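Long-range contact in sulfite dehydrogenase (Paracoccus pantotrophus, PDB 2XTS), which oxidises protein-bound sulfane sulfur as a molybdenum- and heme-containing sulfane dehydrogenase of the Sox system: residues V162-A174 / N179-D191. Numbering follows the deposited sequence.
Sequences VKPEGKWLYAEGA and NGRSFPMEKVMDD. With MTE (phosphonic acidmono-(2-amino-5,6-dimercapto-4-oxo-3,7,8a,9,10,10a-hexahydro-4H-8-oxa-1,3,9,10-tetraaza-anthracen-7-ylmethyl)ester), chain E.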
ATOM      1  N   VAL A 162       6.956 -10.847  33.017  1.00 14.71           N
ATOM      2  CA  VAL A 162       6.822  -9.551  33.685  1.00 15.20           C
ATOM      3  C   VAL A 162       6.458  -9.749  35.156  1.00 15.64           C
ATOM      4  O   VAL A 162       5.498 -10.449  35.461  1.00 16.61           O
ATOM      5  CB  VAL A 162       5.743  -8.670  33.007  1.00 15.57           C
ATOM      6  CG1 VAL A 162       5.584  -7.339  33.735  1.00 16.23           C
ATOM      7  CG2 VAL A 162       6.103  -8.415  31.546  1.00 17.73           C
ATOM      8  N   LYS A 163       7.205  -9.122  36.062  1.00 15.37           N
ATOM      9  CA  LYS A 163       6.917  -9.218  37.504  1.00 15.56           C
ATOM     10  C   LYS A 163       5.692  -8.362  37.846  1.00 16.25           C
ATOM     11  O   LYS A 163       5.427  -7.377  37.162  1.00 15.99           O
ATOM     12  CB  LYS A 163       8.134  -8.775  38.312  1.00 16.02           C
ATOM     13  CG  LYS A 163       9.295  -9.752  38.274  1.00 16.91           C
ATOM     14  CD  LYS A 163      10.561  -9.177  38.902  1.00 19.14           C
ATOM     15  CE  LYS A 163      11.597 -10.269  39.140  1.00 21.34           C
ATOM     16  NZ  LYS A 163      12.796  -9.744  39.853  1.00 23.05           N
ATOM     17  N   PRO A 164       4.956  -8.706  38.917  1.00 16.82           N
ATOM     18  CA  PRO A 164       3.761  -7.916  39.262  1.00 17.40           C
ATOM     19  C   PRO A 164       4.010  -6.426  39.541  1.00 17.20           C
ATOM     20  O   PRO A 164       3.116  -5.612  39.329  1.00 18.99           O
ATOM     21  CB  PRO A 164       3.217  -8.623  40.511  1.00 18.03           C
ATOM     22  CG  PRO A 164       3.744 -10.001  40.412  1.00 18.88           C
ATOM     23  CD  PRO A 164       5.073  -9.924  39.740  1.00 17.67           C
ATOM     24  N   GLU A 165       5.217  -6.091  39.985  1.00 16.81           N
ATOM     25  CA  GLU A 165       5.600  -4.717  40.243  1.00 16.56           C
ATOM     26  C   GLU A 165       5.844  -3.918  38.962  1.00 15.75           C
ATOM     27  O   GLU A 165       5.916  -2.684  39.012  1.00 16.33           O
ATOM     28  CB  GLU A 165       6.853  -4.692  41.115  1.00 17.38           C
ATOM     29  CG  GLU A 165       6.674  -5.295  42.504  1.00 20.51           C
ATOM     30  CD  GLU A 165       6.814  -6.830  42.578  1.00 24.21           C
ATOM     31  OE1 GLU A 165       7.259  -7.498  41.611  1.00 24.26           O
ATOM     32  OE2 GLU A 165       6.473  -7.380  43.653  1.00 28.05           O
ATOM     33  N   GLY A 166       5.928  -4.613  37.828  1.00 15.02           N
ATOM     34  CA  GLY A 166       6.208  -3.965  36.546  1.00 14.33           C
ATOM     35  C   GLY A 166       4.982  -3.329  35.930  1.00 14.27           C
ATOM     36  O   GLY A 166       4.276  -3.964  35.136  1.00 18.03           O
ATOM     37  N   LYS A 167       4.768  -2.053  36.257  1.00 12.99           N
ATOM     38  CA  LYS A 167       3.565  -1.319  35.881  1.00 13.24           C
ATOM     39  C   LYS A 167       3.719  -0.465  34.604  1.00 10.91           C
ATOM     40  O   LYS A 167       2.703  -0.052  34.014  1.00 10.98           O
ATOM     41  CB  LYS A 167       3.175  -0.396  37.051  1.00 14.97           C
ATOM     42  CG  LYS A 167       2.844  -1.092  38.404  1.00 18.35           C
ATOM     43  CD  LYS A 167       1.772  -2.140  38.258  1.00 22.02           C
ATOM     44  CE  LYS A 167       1.280  -2.671  39.620  1.00 25.12           C
ATOM     45  NZ  LYS A 167       0.561  -1.641  40.422  1.00 28.33           N
ATOM     46  N   TRP A 168       4.967  -0.204  34.208  1.00  9.69           N
ATOM     47  CA  TRP A 168       5.279   0.652  33.065  1.00  9.59           C
ATOM     48  C   TRP A 168       6.299  -0.027  32.190  1.00  9.02           C
ATOM     49  O   TRP A 168       7.196  -0.709  32.679  1.00 10.72           O
ATOM     50  CB  TRP A 168       5.828   2.008  33.536  1.00  9.75           C
ATOM     51  CG  TRP A 168       4.867   2.893  34.219  1.00  9.84           C
ATOM     52  CD1 TRP A 168       4.521   2.860  35.529  1.00 10.76           C
ATOM     53  CD2 TRP A 168       4.116   3.951  33.621  1.00 10.00           C
ATOM     54  NE1 TRP A 168       3.603   3.850  35.785  1.00 11.04           N
ATOM     55  CE2 TRP A 168       3.352   4.541  34.632  1.00  9.63           C
ATOM     56  CE3 TRP A 168       4.046   4.480  32.329  1.00  9.11           C
ATOM     57  CZ2 TRP A 168       2.511   5.633  34.400  1.00 10.48           C
ATOM     58  CZ3 TRP A 168       3.208   5.586  32.090  1.00 10.50           C
ATOM     59  CH2 TRP A 168       2.447   6.134  33.121  1.00 10.68           C
ATOM     60  N   LEU A 169       6.168   0.209  30.887  1.00  8.35           N
ATOM     61  CA  LEU A 169       7.148  -0.217  29.904  1.00  8.83           C
ATOM     62  C   LEU A 169       7.737   1.022  29.273  1.00  8.75           C
ATOM     63  O   LEU A 169       7.013   1.945  28.866  1.00 10.17           O
ATOM     64  CB  LEU A 169       6.505  -1.107  28.839  1.00  9.72           C
ATOM     65  CG  LEU A 169       7.383  -1.597  27.678  1.00 10.30           C
ATOM     66  CD1 LEU A 169       6.855  -2.911  27.144  1.00 12.06           C
ATOM     67  CD2 LEU A 169       7.428  -0.564  26.552  1.00 11.96           C
ATOM     68  N   TYR A 170       9.062   1.046  29.214  1.00  7.91           N
ATOM     69  CA  TYR A 170       9.799   2.106  28.551  1.00  7.96           C
ATOM     70  C   TYR A 170      10.392   1.546  27.275  1.00  7.22           C
ATOM     71  O   TYR A 170      11.116   0.551  27.321  1.00  8.83           O
ATOM     72  CB  TYR A 170      10.901   2.579  29.472  1.00  8.32           C
ATOM     73  CG  TYR A 170      11.805   3.652  28.908  1.00  9.07           C
ATOM     74  CD1 TYR A 170      11.390   4.989  28.818  1.00  9.15           C
ATOM     75  CD2 TYR A 170      13.114   3.349  28.544  1.00 10.39           C
ATOM     76  CE1 TYR A 170      12.264   5.970  28.342  1.00 10.97           C
ATOM     77  CE2 TYR A 170      13.970   4.300  28.049  1.00 12.13           C
ATOM     78  CZ  TYR A 170      13.558   5.611  27.976  1.00 11.52           C
ATOM     79  OH  TYR A 170      14.417   6.577  27.489  1.00 12.97           O
ATOM     80  N   ALA A 171      10.102   2.185  26.140  1.00  7.29           N
ATOM     81  CA  ALA A 171      10.623   1.714  24.852  1.00  7.68           C
ATOM     82  C   ALA A 171      11.588   2.740  24.317  1.00  7.43           C
ATOM     83  O   ALA A 171      11.279   3.931  24.312  1.00  7.86           O
ATOM     84  CB  ALA A 171       9.515   1.487  23.823  1.00  9.40           C
ATOM     85  N   GLU A 172      12.751   2.284  23.859  1.00  7.83           N
ATOM     86  CA  GLU A 172      13.698   3.204  23.223  1.00  8.87           C
ATOM     87  C   GLU A 172      14.244   2.636  21.942  1.00  7.76           C
ATOM     88  O   GLU A 172      14.294   1.417  21.717  1.00  7.67           O
ATOM     89  CB  GLU A 172      14.854   3.646  24.130  1.00 11.23           C
ATOM     90  CG  GLU A 172      15.700   2.520  24.575  1.00 11.65           C
ATOM     91  CD  GLU A 172      17.171   2.835  24.990  1.00 12.53           C
ATOM     92  OE1 GLU A 172      17.813   1.866  25.418  1.00 13.51           O
ATOM     93  OE2 GLU A 172      17.708   3.969  24.895  1.00 14.43           O
ATOM     94  N   GLY A 173      14.604   3.574  21.085  1.00  7.12           N
ATOM     95  CA  GLY A 173      15.119   3.288  19.770  1.00  7.37           C
ATOM     96  C   GLY A 173      16.624   3.122  19.708  1.00  7.44           C
ATOM     97  O   GLY A 173      17.346   3.514  20.619  1.00  7.35           O
ATOM     98  N   ALA A 174      17.093   2.580  18.592  1.00  6.95           N
ATOM     99  CA  ALA A 174      18.520   2.344  18.360  1.00  6.58           C
ATOM    100  C   ALA A 174      19.274   3.588  17.925  1.00  7.71           C
ATOM    101  O   ALA A 174      20.501   3.585  17.915  1.00  8.56           O
ATOM    102  CB  ALA A 174      18.689   1.252  17.294  1.00  8.14           C
ATOM    103  N   ASN A 179      14.379   8.484  21.606  1.00  6.70           N
ATOM    104  CA  ASN A 179      12.930   8.633  21.609  1.00  6.77           C
ATOM    105  C   ASN A 179      12.255   7.807  22.690  1.00  6.40           C
ATOM    106  O   ASN A 179      11.173   7.269  22.507  1.00  7.79           O
ATOM    107  CB  ASN A 179      12.351   8.266  20.247  1.00  6.81           C
ATOM    108  CG  ASN A 179      11.021   8.960  19.965  1.00  7.54           C
ATOM    109  OD1 ASN A 179       9.931   8.365  20.051  1.00 10.41           O
ATOM    110  ND2 ASN A 179      11.109  10.236  19.666  1.00  7.20           N
ATOM    111  N   GLY A 180      12.876   7.725  23.858  1.00  6.03           N
ATOM    112  CA  GLY A 180      12.322   6.876  24.898  1.00  7.11           C
ATOM    113  C   GLY A 180      10.986   7.402  25.364  1.00  6.73           C
ATOM    114  O   GLY A 180      10.833   8.589  25.596  1.00  7.39           O
ATOM    115  N   ARG A 181      10.020   6.492  25.510  1.00  6.94           N
ATOM    116  CA  ARG A 181       8.687   6.814  25.972  1.00  6.39           C
ATOM    117  C   ARG A 181       8.181   5.741  26.925  1.00  6.61           C
ATOM    118  O   ARG A 181       8.435   4.551  26.727  1.00  7.47           O
ATOM    119  CB  ARG A 181       7.690   6.972  24.800  1.00  7.20           C
ATOM    120  CG  ARG A 181       7.856   8.239  23.978  1.00  7.72           C
ATOM    121  CD  ARG A 181       7.643   9.497  24.788  1.00  6.61           C
ATOM    122  NE  ARG A 181       6.334   9.618  25.388  1.00  6.24           N
ATOM    123  CZ  ARG A 181       5.273  10.223  24.874  1.00  7.05           C
ATOM    124  NH1 ARG A 181       5.298  10.785  23.685  1.00  7.36           N
ATOM    125  NH2 ARG A 181       4.162  10.287  25.576  1.00  8.36           N
ATOM    126  N   SER A 182       7.394   6.180  27.909  1.00  7.08           N
ATOM    127  CA  SER A 182       6.787   5.317  28.911  1.00  7.75           C
ATOM    128  C   SER A 182       5.337   4.980  28.585  1.00  7.49           C
ATOM    129  O   SER A 182       4.545   5.850  28.212  1.00  8.43           O
ATOM    130  CB  SER A 182       6.813   6.019  30.248  1.00  8.51           C
ATOM    131  OG  SER A 182       8.126   6.381  30.616  1.00  9.06           O
ATOM    132  N   PHE A 183       4.973   3.704  28.759  1.00  7.33           N
ATOM    133  CA  PHE A 183       3.624   3.212  28.480  1.00  7.47           C
ATOM    134  C   PHE A 183       3.066   2.518  29.721  1.00  7.93           C
ATOM    135  O   PHE A 183       3.763   1.715  30.332  1.00  8.06           O
ATOM    136  CB  PHE A 183       3.682   2.115  27.410  1.00  7.40           C
ATOM    137  CG  PHE A 183       4.140   2.542  26.061  1.00  8.53           C
ATOM    138  CD1 PHE A 183       5.458   2.807  25.815  1.00  8.50           C
ATOM    139  CD2 PHE A 183       3.250   2.604  25.007  1.00  9.73           C
ATOM    140  CE1 PHE A 183       5.866   3.174  24.535  1.00  7.98           C
ATOM    141  CE2 PHE A 183       3.666   2.933  23.728  1.00 11.40           C
ATOM    142  CZ  PHE A 183       4.968   3.246  23.501  1.00 10.42           C
ATOM    143  N   PRO A 184       1.790   2.741  30.046  1.00  8.34           N
ATOM    144  CA  PRO A 184       1.188   1.900  31.075  1.00  8.56           C
ATOM    145  C   PRO A 184       1.026   0.468  30.583  1.00  8.64           C
ATOM    146  O   PRO A 184       0.688   0.242  29.426  1.00  8.48           O
ATOM    147  CB  PRO A 184      -0.176   2.548  31.300  1.00 10.10           C
ATOM    148  CG  PRO A 184      -0.493   3.192  30.035  1.00 10.92           C
ATOM    149  CD  PRO A 184       0.786   3.615  29.411  1.00  8.62           C
ATOM    150  N   MET A 185       1.208  -0.496  31.476  1.00  9.70           N
ATOM    151  CA  MET A 185       1.171  -1.901  31.076  1.00 11.02           C
ATOM    152  C   MET A 185      -0.186  -2.295  30.483  1.00 10.11           C
ATOM    153  O   MET A 185      -0.242  -3.119  29.593  1.00 10.91           O
ATOM    154  CB  MET A 185       1.516  -2.810  32.271  1.00 12.23           C
ATOM    155  CG  MET A 185       1.941  -4.240  31.928  1.00 17.07           C
ATOM    156  SD  MET A 185       3.325  -4.385  30.751  1.00 23.21           S
ATOM    157  CE  MET A 185       4.549  -3.325  31.471  1.00 22.95           C
ATOM    158  N   GLU A 186      -1.271  -1.664  30.899  1.00 10.25           N
ATOM    159  CA  GLU A 186      -2.576  -1.993  30.328  1.00 11.26           C
ATOM    160  C   GLU A 186      -2.642  -1.771  28.813  1.00 10.55           C
ATOM    161  O   GLU A 186      -3.212  -2.559  28.080  1.00 11.85           O
ATOM    162  CB  GLU A 186      -3.693  -1.197  31.003  1.00 12.71           C
ATOM    163  CG  GLU A 186      -5.085  -1.619  30.562  1.00 17.16           C
ATOM    164  CD  GLU A 186      -6.210  -0.826  31.215  1.00 23.09           C
ATOM    165  OE1 GLU A 186      -5.950   0.129  31.984  1.00 26.65           O
ATOM    166  OE2 GLU A 186      -7.374  -1.172  30.954  1.00 28.71           O
ATOM    167  N   LYS A 187      -2.026  -0.702  28.341  1.00  9.85           N
ATOM    168  CA  LYS A 187      -2.002  -0.453  26.906  1.00  8.84           C
ATOM    169  C   LYS A 187      -1.098  -1.442  26.189  1.00  9.32           C
ATOM    170  O   LYS A 187      -1.451  -1.984  25.143  1.00  8.96           O
ATOM    171  CB  LYS A 187      -1.563   0.985  26.614  1.00  9.30           C
ATOM    172  CG  LYS A 187      -1.409   1.314  25.110  1.00  8.78           C
ATOM    173  CD  LYS A 187      -2.719   1.203  24.353  1.00  8.55           C
ATOM    174  CE  LYS A 187      -2.611   1.711  22.919  1.00  8.73           C
ATOM    175  NZ  LYS A 187      -3.831   1.452  22.111  1.00  9.40           N
ATOM    176  N   VAL A 188       0.084  -1.646  26.742  1.00  9.60           N
ATOM    177  CA  VAL A 188       1.039  -2.608  26.196  1.00 10.20           C
ATOM    178  C   VAL A 188       0.389  -3.959  25.945  1.00 10.38           C
ATOM    179  O   VAL A 188       0.587  -4.569  24.899  1.00 12.17           O
ATOM    180  CB  VAL A 188       2.242  -2.791  27.183  1.00 10.75           C
ATOM    181  CG1 VAL A 188       3.148  -3.945  26.774  1.00 12.23           C
ATOM    182  CG2 VAL A 188       3.043  -1.483  27.341  1.00 12.13           C
ATOM    183  N   MET A 189      -0.340  -4.435  26.947  1.00 11.29           N
ATOM    184  CA  MET A 189      -0.944  -5.752  26.910  1.00 12.19           C
ATOM    185  C   MET A 189      -2.188  -5.826  26.049  1.00 12.98           C
ATOM    186  O   MET A 189      -2.670  -6.926  25.765  1.00 15.02           O
ATOM    187  CB  MET A 189      -1.258  -6.198  28.335  1.00 12.52           C
ATOM    188  CG  MET A 189      -0.030  -6.445  29.170  1.00 13.83           C
ATOM    189  SD  MET A 189       1.117  -7.661  28.492  1.00 18.02           S
ATOM    190  CE  MET A 189       0.244  -9.201  28.785  1.00 21.49           C
ATOM    191  N   ASP A 190      -2.726  -4.678  25.643  1.00 12.47           N
ATOM    192  CA  ASP A 190      -3.935  -4.602  24.819  1.00 12.80           C
ATOM    193  C   ASP A 190      -3.552  -4.801  23.338  1.00 12.35           C
ATOM    194  O   ASP A 190      -3.708  -5.909  22.819  1.00 14.40           O
ATOM    195  CB  ASP A 190      -4.655  -3.272  25.092  1.00 13.82           C
ATOM    196  CG  ASP A 190      -5.904  -3.066  24.246  1.00 16.26           C
ATOM    197  OD1 ASP A 190      -6.259  -3.932  23.411  1.00 21.25           O
ATOM    198  OD2 ASP A 190      -6.510  -1.987  24.406  1.00 20.89           O
ATOM    199  N   ASP A 191      -3.030  -3.773  22.670  1.00 12.18           N
ATOM    200  CA  ASP A 191      -2.859  -3.826  21.224  1.00 11.50           C
ATOM    201  C   ASP A 191      -1.559  -3.218  20.705  1.00 10.31           C
ATOM    202  O   ASP A 191      -1.443  -2.930  19.521  1.00 11.54           O
ATOM    203  CB  ASP A 191      -4.061  -3.182  20.526  1.00 12.07           C
ATOM    204  CG  ASP A 191      -4.247  -1.719  20.867  1.00 11.79           C
ATOM    205  OD1 ASP A 191      -3.516  -1.188  21.739  1.00 11.99           O
ATOM    206  OD2 ASP A 191      -5.154  -1.100  20.264  1.00 15.08           O
TER
HETATM  207  N1  MTE E 500      11.369   6.690  16.962  1.00  1.84           N
HETATM  208  C2  MTE E 500      12.662   6.962  17.097  1.00  1.98           C
HETATM  209  N2  MTE E 500      13.499   5.968  17.464  1.00  2.25           N
HETATM  210  N3  MTE E 500      13.165   8.188  16.857  1.00  1.71           N
HETATM  211  C4  MTE E 500      12.384   9.239  16.476  1.00  1.99           C
HETATM  212  O4  MTE E 500      12.930  10.342  16.261  1.00  2.29           O
HETATM  213  N5  MTE E 500      10.037  10.013  16.041  1.00  2.13           N
HETATM  214  C6  MTE E 500       8.709   9.720  16.529  1.00  2.15           C
HETATM  215  C7  MTE E 500       8.195   8.331  16.186  1.00  0.97           C
HETATM  216  N8  MTE E 500       9.177   7.338  16.537  1.00  0.67           N
HETATM  217  C9  MTE E 500      10.958   9.025  16.338  1.00  1.89           C
HETATM  218  C10 MTE E 500      10.476   7.667  16.618  1.00  2.16           C
HETATM  219  C1' MTE E 500       7.675  10.744  16.094  1.00  1.65           C
HETATM  220  S1' MTE E 500       7.663  12.312  16.872  1.00  2.47           S
HETATM  221  C2' MTE E 500       6.717  10.448  15.184  1.00  1.29           C
HETATM  222  S2' MTE E 500       5.434  11.533  14.820  1.00  2.44           S
HETATM  223  C3' MTE E 500       6.747   9.103  14.491  1.00  1.67           C
HETATM  224  O3' MTE E 500       7.898   8.299  14.800  1.00  1.77           O
HETATM  225  C4' MTE E 500       6.767   9.296  12.986  1.00  2.01           C
HETATM  226  O4' MTE E 500       6.710   8.018  12.336  1.00  2.04           O
HETATM  227  P   MTE E 500       7.147   7.998  10.793  1.00  2.05           P
HETATM  228  O1P MTE E 500       6.088   8.963  10.179  1.00  2.28           O
HETATM  229  O2P MTE E 500       8.516   8.571  10.628  1.00  2.22           O
HETATM  230  O3P MTE E 500       6.939   6.591  10.350  1.00  2.34           O
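An antiparallel beta hairpin beside the molybdopterin pocket, strands 168-173 and 181-184, brings these segments together. Leu169 and Phe183 form a hydrogen-bonded pair: Leu169 N meets Phe183 O at 2.9 Å, nearly straight at 169°, and Phe183 N returns to Leu169 O at 2.7 Å, both donors in the carbonyl plane. Ala171 and Arg181 form the next hydrogen-bonded pair toward the cofactor, with the non-hydrogen-bonded pair Tyr170-Ser182 between. At the opposite end, beyond Trp168 and Pro184, Met185 N at the start of helix 185-191 reaches Lys167 O (3.0 Å) from above the carbonyl plane.

The two sheet faces differ. On that of Leu169 and Phe183 the side chains run alongside each other, with CD2 of Leu169 at 4.0 Å from CD1 of Phe183. With CG anti to the backbone N (chi1 177°), Leu169 carries CD1 to Val188 CG1 at 3.9 Å, the side chains crossing near a right angle; Met185 CE and Leu157 of helix 153-160 join this cluster. On the other face Pro184 CA sits over one face of the Trp168 ring, 4.0 Å above its plane and offset toward the rim. Tyr170, its CG likewise anti to N (chi1 178°), lies along the neighbouring strand until OH stands 3.3 Å from Gly180 CA, where a side chain on Gly180 would collide with it. Loss of the ring to an alanine here would probably open a gap beside Gly180 and leave Ala20 of the cytochrome chain without this packing partner.

Arg181 is held by a hydrogen bond to Asn221, which lines the molybdenum site, and by salt bridges to Glu219, a cobalt ligand, and Glu242. At the hairpin's far end Asn179 CB lies 3.4 Å from MTE C2, and Gly173 also borders the pterin. The whole is a beta hairpin leading directly into a helix, its strand 181-184 at the margin of the mixed sheet in the molybdopterin-binding domain.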